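Local structure of protease (Penicillium cyclopium, 5Z6O) at residues 158-163 against 181-185; 128-132 against 238-242; 111-115 against 144-149. The protein hydrolyses peptide bonds as a subtilisin-like serine protease of the proteinase K type, probably attacking proteins such as casein, gelatin and collagen type IV. All blocks are in the same frame, centred on the assembly; numbering follows the deposited sequence. Where two conformers were deposited one is given.

Contact 1: residues 158-163 against 181-185. With CA (calcium ion), chain B.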
loop_
_atom_site.group_PDB
_atom_site.type_symbol
_atom_site.label_atom_id
_atom_site.label_comp_id
_atom_site.label_asym_id
_atom_site.label_seq_id
_atom_site.Cartn_x
_atom_site.Cartn_y
_atom_site.Cartn_z
ATOM N N PHE A 158 9.499 5.814 -1.529
ATOM C CA PHE A 158 8.320 6.190 -0.754
ATOM C C PHE A 158 7.853 4.959 0.005
ATOM O O PHE A 158 7.899 3.849 -0.526
ATOM C CB PHE A 158 7.223 6.701 -1.690
ATOM C CG PHE A 158 5.846 6.792 -1.049
ATOM C CD1 PHE A 158 5.436 7.929 -0.380
ATOM C CD2 PHE A 158 4.974 5.718 -1.128
ATOM C CE1 PHE A 158 4.164 7.999 0.191
ATOM C CE2 PHE A 158 3.707 5.775 -0.582
ATOM C CZ PHE A 158 3.296 6.914 0.073
ATOM N N LEU A 159 7.415 5.141 1.258
ATOM C CA LEU A 159 7.101 3.971 2.065
ATOM C C LEU A 159 5.723 4.147 2.686
ATOM O O LEU A 159 5.521 5.038 3.519
ATOM C CB LEU A 159 8.192 3.738 3.124
ATOM C CG LEU A 159 7.957 2.572 4.101
ATOM C CD1 LEU A 159 7.577 1.269 3.378
ATOM C CD2 LEU A 159 9.224 2.391 4.928
ATOM N N SER A 160 4.754 3.351 2.248
ATOM C CA SER A 160 3.440 3.329 2.880
ATOM C C SER A 160 3.366 2.158 3.853
ATOM O O SER A 160 3.743 1.036 3.511
ATOM C CB SER A 160 2.331 3.227 1.826
ATOM O OG SER A 160 2.502 2.083 1.033
ATOM N N VAL A 161 2.870 2.424 5.062
ATOM C CA VAL A 161 2.856 1.463 6.161
ATOM C C VAL A 161 1.462 1.344 6.748
ATOM O O VAL A 161 0.827 2.363 7.044
ATOM C CB VAL A 161 3.852 1.915 7.260
ATOM C CG1 VAL A 161 3.832 0.972 8.409
ATOM C CG2 VAL A 161 5.284 1.981 6.694
ATOM N N ALA A 162 1.021 0.105 6.990
ATOM C CA ALA A 162 -0.231 -0.118 7.701
ATOM C C ALA A 162 -0.123 0.400 9.130
ATOM O O ALA A 162 0.885 0.190 9.819
ATOM C CB ALA A 162 -0.577 -1.602 7.713
ATOM N N ALA A 163 -1.175 1.064 9.602
ATOM C CA ALA A 163 -1.077 1.621 10.958
ATOM C C ALA A 163 -1.162 0.549 12.034
ATOM O O ALA A 163 -0.686 0.782 13.161
ATOM C CB ALA A 163 -2.176 2.653 11.188
ATOM N N VAL A 181 7.573 8.059 7.213
ATOM C CA VAL A 181 6.796 7.073 6.460
ATOM C C VAL A 181 5.394 7.602 6.320
ATOM O O VAL A 181 5.024 8.576 6.977
ATOM C CB VAL A 181 6.789 5.689 7.141
ATOM C CG1 VAL A 181 8.194 5.115 7.213
ATOM C CG2 VAL A 181 6.165 5.768 8.521
ATOM N N CYS A 182 4.605 6.984 5.432
ATOM C CA CYS A 182 3.236 7.418 5.201
ATOM C C CYS A 182 2.373 6.350 5.871
ATOM O O CYS A 182 2.298 5.217 5.392
ATOM C CB CYS A 182 2.975 7.549 3.697
ATOM S SG CYS A 182 1.738 8.807 3.268
ATOM N N THR A 183 1.824 6.672 7.039
ATOM C CA THR A 183 1.155 5.682 7.882
ATOM C C THR A 183 -0.355 5.753 7.664
ATOM O O THR A 183 -0.953 6.833 7.813
ATOM C CB THR A 183 1.476 5.968 9.347
ATOM O OG1 THR A 183 2.892 5.863 9.544
ATOM C CG2 THR A 183 0.775 5.000 10.258
ATOM N N ILE A 184 -0.980 4.601 7.363
ATOM C CA ILE A 184 -2.312 4.586 6.747
ATOM C C ILE A 184 -3.291 3.855 7.666
ATOM O O ILE A 184 -3.072 2.693 8.020
ATOM C CB ILE A 184 -2.292 3.914 5.360
ATOM C CG1 ILE A 184 -1.139 4.430 4.486
ATOM C CG2 ILE A 184 -3.630 4.106 4.664
ATOM C CD1 ILE A 184 -1.130 5.974 4.393
ATOM N N ALA A 185 -4.389 4.521 8.018
ATOM C CA ALA A 185 -5.473 3.908 8.772
ATOM C C ALA A 185 -6.572 3.436 7.827
ATOM O O ALA A 185 -6.603 3.794 6.643
ATOM C CB ALA A 185 -6.035 4.900 9.808
HETATM CA CA CA B . 4.027 10.515 8.344
HETATM O O HOH W 1 3.933 8.731 9.794
HETATM O O HOH W 2 5.057 11.542 6.480
HETATM O O HOH W 3 2.894 11.094 10.204
HETATM O O HOH W 4 6.327 10.496 9.643
HETATM O O HOH W 5 4.180 12.803 9.091
#
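The F158 ring meets C182 obliquely, its CZ corner 3.7 Å from C182 CB. The sulfur follows at the same slant, C182 SG lying 5.1 Å from the centroid of the F158 ring in a Cys sulfur-aromatic contact; it is also half of the disulfide to C253. A238 of helix 227-245 and T249, A252 and C253 of helix 249-259 pack round the ring. F158 holds CG anti to its own N (chi1 165°), which carries the ring across to the neighbouring strand. The strands bond in parallel register. C182 N reaches L159 O at 2.9 Å, almost in line with the carbonyl, and C182 O accepts V161 N, which sits tilted 22° off the carbonyl plane. V161 O accepts I184 N, while A163 N closes the ladder on I184 O at 3.0 Å, the least straight of the four bonds (N-H...O 140°). S160, A162, C182 and I184 point to one face of the sheet, where S160, A162 and I184 pack on helix 227-245; V161 and T183 point to the other. L159 CD2 lies alongside V181 CG1, 3.7 Å apart. V181 O binds the calcium ion at 2.6 Å with five waters, and the D204 carboxylate completes the site; water 1 donates to T183 OG1 at 3.1 Å, and that hydroxyl also bonds to A176 O. This is the parallel core of the subtilase fold, with a calcium site where one strand begins and, near A162, the bound phenylmethanesulfonic acid and S228, the probable charge-relay serine.

Contact 2: residues 128-132 against 238-242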
loop_
_atom_site.group_PDB
_atom_site.type_symbol
_atom_site.label_atom_id
_atom_site.label_comp_id
_atom_site.label_asym_id
_atom_site.label_seq_id
_atom_site.Cartn_x
_atom_site.Cartn_y
_atom_site.Cartn_z
ATOM N N THR A 128 15.754 5.606 -8.013
ATOM C CA THR A 128 15.793 6.506 -6.870
ATOM C C THR A 128 14.909 7.720 -7.110
ATOM O O THR A 128 15.013 8.379 -8.146
ATOM C CB THR A 128 17.230 6.943 -6.611
ATOM O OG1 THR A 128 18.024 5.780 -6.352
ATOM C CG2 THR A 128 17.296 7.893 -5.420
ATOM N N GLY A 129 14.029 8.009 -6.140
ATOM C CA GLY A 129 13.076 9.084 -6.232
ATOM C C GLY A 129 11.804 8.741 -6.961
ATOM O O GLY A 129 10.867 9.541 -6.932
ATOM N N LYS A 130 11.724 7.576 -7.592
ATOM C CA LYS A 130 10.501 7.174 -8.280
ATOM C C LYS A 130 10.241 5.695 -8.048
ATOM O O LYS A 130 9.973 4.910 -8.959
ATOM C CB LYS A 130 10.572 7.548 -9.760
ATOM C CG LYS A 130 11.880 7.289 -10.443
ATOM C CD LYS A 130 11.799 7.837 -11.884
ATOM C CE LYS A 130 12.640 7.032 -12.870
ATOM N NZ LYS A 130 14.084 7.398 -12.820
ATOM N N SER A 131 10.299 5.291 -6.778
ATOM C CA SER A 131 10.102 3.911 -6.338
ATOM C C SER A 131 9.156 3.948 -5.152
ATOM O O SER A 131 9.155 4.934 -4.407
ATOM C CB SER A 131 11.398 3.206 -5.845
ATOM O OG SER A 131 12.369 3.031 -6.844
ATOM N N VAL A 132 8.421 2.835 -4.932
ATOM C CA VAL A 132 7.418 2.758 -3.869
ATOM C C VAL A 132 7.610 1.450 -3.127
ATOM O O VAL A 132 7.919 0.418 -3.735
ATOM C CB VAL A 132 5.988 2.859 -4.474
ATOM C CG1 VAL A 132 4.922 2.490 -3.431
ATOM C CG2 VAL A 132 5.779 4.260 -5.023
ATOM N N ALA A 238 0.509 6.587 -4.801
ATOM C CA ALA A 238 1.792 7.252 -4.944
ATOM C C ALA A 238 2.412 6.941 -6.286
ATOM O O ALA A 238 2.938 7.834 -6.949
ATOM C CB ALA A 238 2.749 6.841 -3.820
ATOM N N ALA A 239 2.363 5.671 -6.709
ATOM C CA ALA A 239 2.944 5.337 -8.012
ATOM C C ALA A 239 2.210 6.079 -9.126
ATOM O O ALA A 239 2.828 6.636 -10.044
ATOM C CB ALA A 239 2.901 3.811 -8.216
ATOM N N TYR A 240 0.880 6.129 -9.030
ATOM C CA TYR A 240 0.058 6.885 -9.964
ATOM C C TYR A 240 0.483 8.356 -10.037
ATOM O O TYR A 240 0.652 8.921 -11.128
ATOM C CB TYR A 240 -1.377 6.739 -9.505
ATOM C CG TYR A 240 -2.376 7.555 -10.254
ATOM C CD1 TYR A 240 -2.803 7.168 -11.522
ATOM C CD2 TYR A 240 -2.889 8.703 -9.699
ATOM C CE1 TYR A 240 -3.736 7.935 -12.222
ATOM C CE2 TYR A 240 -3.872 9.471 -10.372
ATOM C CZ TYR A 240 -4.256 9.078 -11.623
ATOM O OH TYR A 240 -5.190 9.844 -12.255
ATOM N N LEU A 241 0.650 9.009 -8.876
ATOM C CA LEU A 241 0.963 10.432 -8.900
ATOM C C LEU A 241 2.385 10.673 -9.379
ATOM O O LEU A 241 2.657 11.703 -10.007
ATOM C CB LEU A 241 0.763 11.045 -7.507
ATOM C CG LEU A 241 -0.710 11.116 -7.104
ATOM C CD1 LEU A 241 -0.848 11.567 -5.641
ATOM C CD2 LEU A 241 -1.437 12.091 -8.016
ATOM N N MET A 242 3.306 9.757 -9.076
ATOM C CA MET A 242 4.663 9.890 -9.589
ATOM C C MET A 242 4.672 9.877 -11.105
ATOM O O MET A 242 5.355 10.691 -11.732
ATOM C CB MET A 242 5.563 8.755 -9.069
ATOM C CG MET A 242 5.912 8.921 -7.606
ATOM S SD MET A 242 6.795 7.406 -7.040
ATOM C CE MET A 242 7.067 7.923 -5.350
#
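A238 and M242, both resting against V132, are joined through one turn of their own helix by M242 N donating to A238 O at 2.9 Å. Towards the strand the contact is apolar, and V132 CG2 carries most of it. This methyl stands anti to the V132 carbonyl carbon, the position from which it faces the helix, and V132 CG2 meets M242 SD at 3.9 Å. A238 CB sits 4.2 Å from V132 CG2, and A239 CB adds a slightly longer touch on the same methyl. M242 runs out fully extended beyond CG (chi3 179°) and lays its end across the V132 side chain at a slant. M242 SD also lies 3.9 Å from K130 CA, and M242 CE lies 3.8 Å from S131 O. K130 itself leads its amine away, to G126 O. S131 turns from the helix and bonds through OG to A127 O. F158 of the adjoining strand 157-162 packs on V132 and M242, I36 touches A239 and M242, and helix 249-259 meets A238 through I256 and M242 through T249, so helix 227-245 is wedged between strand 131-135 and helix 249-259.

Contact 3: residues 111-115 against 144-149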
loop_
_atom_site.group_PDB
_atom_site.type_symbol
_atom_site.label_atom_id
_atom_site.label_comp_id
_atom_site.label_asym_id
_atom_site.label_seq_id
_atom_site.Cartn_x
_atom_site.Cartn_y
_atom_site.Cartn_z
ATOM N N VAL A 111 12.739 -9.139 8.021
ATOM C CA VAL A 111 12.057 -8.008 7.378
ATOM C C VAL A 111 13.062 -6.944 6.975
ATOM O O VAL A 111 13.023 -6.402 5.854
ATOM C CB VAL A 111 10.991 -7.423 8.318
ATOM C CG1 VAL A 111 10.373 -6.153 7.707
ATOM C CG2 VAL A 111 9.926 -8.450 8.606
ATOM N N ILE A 112 13.967 -6.591 7.900
ATOM C CA ILE A 112 14.919 -5.534 7.601
ATOM C C ILE A 112 15.820 -5.943 6.449
ATOM O O ILE A 112 16.159 -5.115 5.596
ATOM C CB ILE A 112 15.721 -5.164 8.872
ATOM C CG1 ILE A 112 14.771 -4.528 9.882
ATOM C CG2 ILE A 112 16.899 -4.220 8.528
ATOM C CD1 ILE A 112 15.368 -4.287 11.216
ATOM N N ALA A 113 16.227 -7.224 6.406
ATOM C CA ALA A 113 17.032 -7.722 5.284
ATOM C C ALA A 113 16.300 -7.544 3.952
ATOM O O ALA A 113 16.918 -7.185 2.937
ATOM C CB ALA A 113 17.392 -9.199 5.516
ATOM N N GLY A 114 14.979 -7.755 3.939
ATOM C CA GLY A 114 14.234 -7.534 2.699
ATOM C C GLY A 114 14.163 -6.066 2.311
ATOM O O GLY A 114 14.286 -5.708 1.128
ATOM N N MET A 115 13.984 -5.190 3.310
ATOM C CA MET A 115 13.977 -3.750 3.044
ATOM C C MET A 115 15.303 -3.288 2.466
ATOM O O MET A 115 15.337 -2.499 1.500
ATOM C CB MET A 115 13.677 -2.980 4.336
ATOM C CG MET A 115 12.338 -3.355 4.943
ATOM S SD MET A 115 12.121 -2.738 6.612
ATOM C CE MET A 115 12.096 -0.998 6.277
ATOM N N ALA A 144 15.180 -0.331 15.907
ATOM C CA ALA A 144 15.870 -0.831 14.720
ATOM C C ALA A 144 14.933 -0.853 13.508
ATOM O O ALA A 144 15.324 -0.478 12.397
ATOM C CB ALA A 144 16.411 -2.232 14.967
ATOM N N MET A 145 13.711 -1.315 13.702
ATOM C CA MET A 145 12.751 -1.287 12.596
ATOM C C MET A 145 12.436 0.146 12.156
ATOM O O MET A 145 12.346 0.428 10.947
ATOM C CB MET A 145 11.497 -2.055 13.006
ATOM C CG MET A 145 10.348 -1.955 12.007
ATOM S SD MET A 145 10.837 -2.874 10.530
ATOM C CE MET A 145 11.011 -4.490 11.244
ATOM N N ASN A 146 12.280 1.081 13.106
ATOM C CA ASN A 146 12.043 2.471 12.731
ATOM C C ASN A 146 13.227 3.072 11.988
ATOM O O ASN A 146 13.037 3.817 11.021
ATOM C CB ASN A 146 11.721 3.315 13.956
ATOM C CG ASN A 146 10.287 3.157 14.412
ATOM O OD1 ASN A 146 9.576 2.255 13.976
ATOM N ND2 ASN A 146 9.844 4.059 15.258
ATOM N N ASP A 147 14.466 2.762 12.420
ATOM C CA ASP A 147 15.645 3.239 11.685
ATOM C C ASP A 147 15.665 2.701 10.261
ATOM O O ASP A 147 16.050 3.422 9.322
ATOM C CB ASP A 147 16.942 2.801 12.359
ATOM C CG ASP A 147 17.180 3.507 13.686
ATOM O OD1 ASP A 147 16.532 4.541 13.939
ATOM O OD2 ASP A 147 18.026 2.974 14.445
ATOM N N ALA A 148 15.372 1.409 10.106
ATOM C CA ALA A 148 15.386 0.812 8.771
ATOM C C ALA A 148 14.360 1.490 7.868
ATOM O O ALA A 148 14.642 1.773 6.691
ATOM C CB ALA A 148 15.108 -0.679 8.867
ATOM N N ALA A 149 13.158 1.724 8.396
ATOM C CA ALA A 149 12.117 2.403 7.606
ATOM C C ALA A 149 12.537 3.815 7.211
ATOM O O ALA A 149 12.338 4.255 6.051
ATOM C CB ALA A 149 10.810 2.443 8.384
#
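Aliphatic contacts make up most of this meeting, and I112 is at their centre. I112 CG2 touches A148 CB at 4.0 Å, and I112 CG1 lies equally far from M145 CE, the I112 and M145 side chains sliding past each other in opposite directions. Further out, I112 CD1 approaches A144 O at 4.0 Å. An alanine in place of this isoleucine removes CG1, CG2 and CD1, which would probably open a gap beside A148 CB and leave the M145 methyl less confined, with V111 still beside it. V111 CG1 touches M145 CE at 4.0 Å, the V111 side chain crossing M145 at about a right angle.

Segments 111-115 and 144-149 run almost parallel, 10° between their directions and their axes 10.3 Å apart, as helices on the same face of the subtilase alpha/beta sheet. Helix 108-124 leads into strand 131-135, and helix 143-154 lies in the right-handed beta-alpha-beta crossover from that strand to its parallel neighbour 157-162. V111 and M115 also pack on M135 of sheet strand 131-135.

The sulfur contacts belong to two bent methionines. M115 SD and M145 SD come within 4.1 Å, their side chains crossing nearly perpendicularly. A kink at chi3 (66°) turns M115 CE onto the backbone of the other helix, 3.6 Å from A149 N, and against A148 CB. M145 is bent twice, at chi2 and chi3, which swings its end towards V111 and I112.

Contact 1 is the wholly buried core, contact 2 is mostly buried with K130 exposed at its edge, and contact 3 is farther out and partly exposed. Contact 1 joins neighbouring strands of the central sheet by backbone hydrogen bonds and adds a metal ligand and a disulfide; contacts 2 and 3 are held by aliphatic carbon and methionine sulfur. F158 belongs to the neighbourhoods of both contact 1 and contact 2. Contact 3 reaches contact 1 on the other face of the sheet, where A149 packs on L159 and V181. Contacts 2 and 3 do not touch, their nearest atoms being about 10 Å apart. Along the chain contact 1 is nested within contact 2, while contacts 2 and 3 cross.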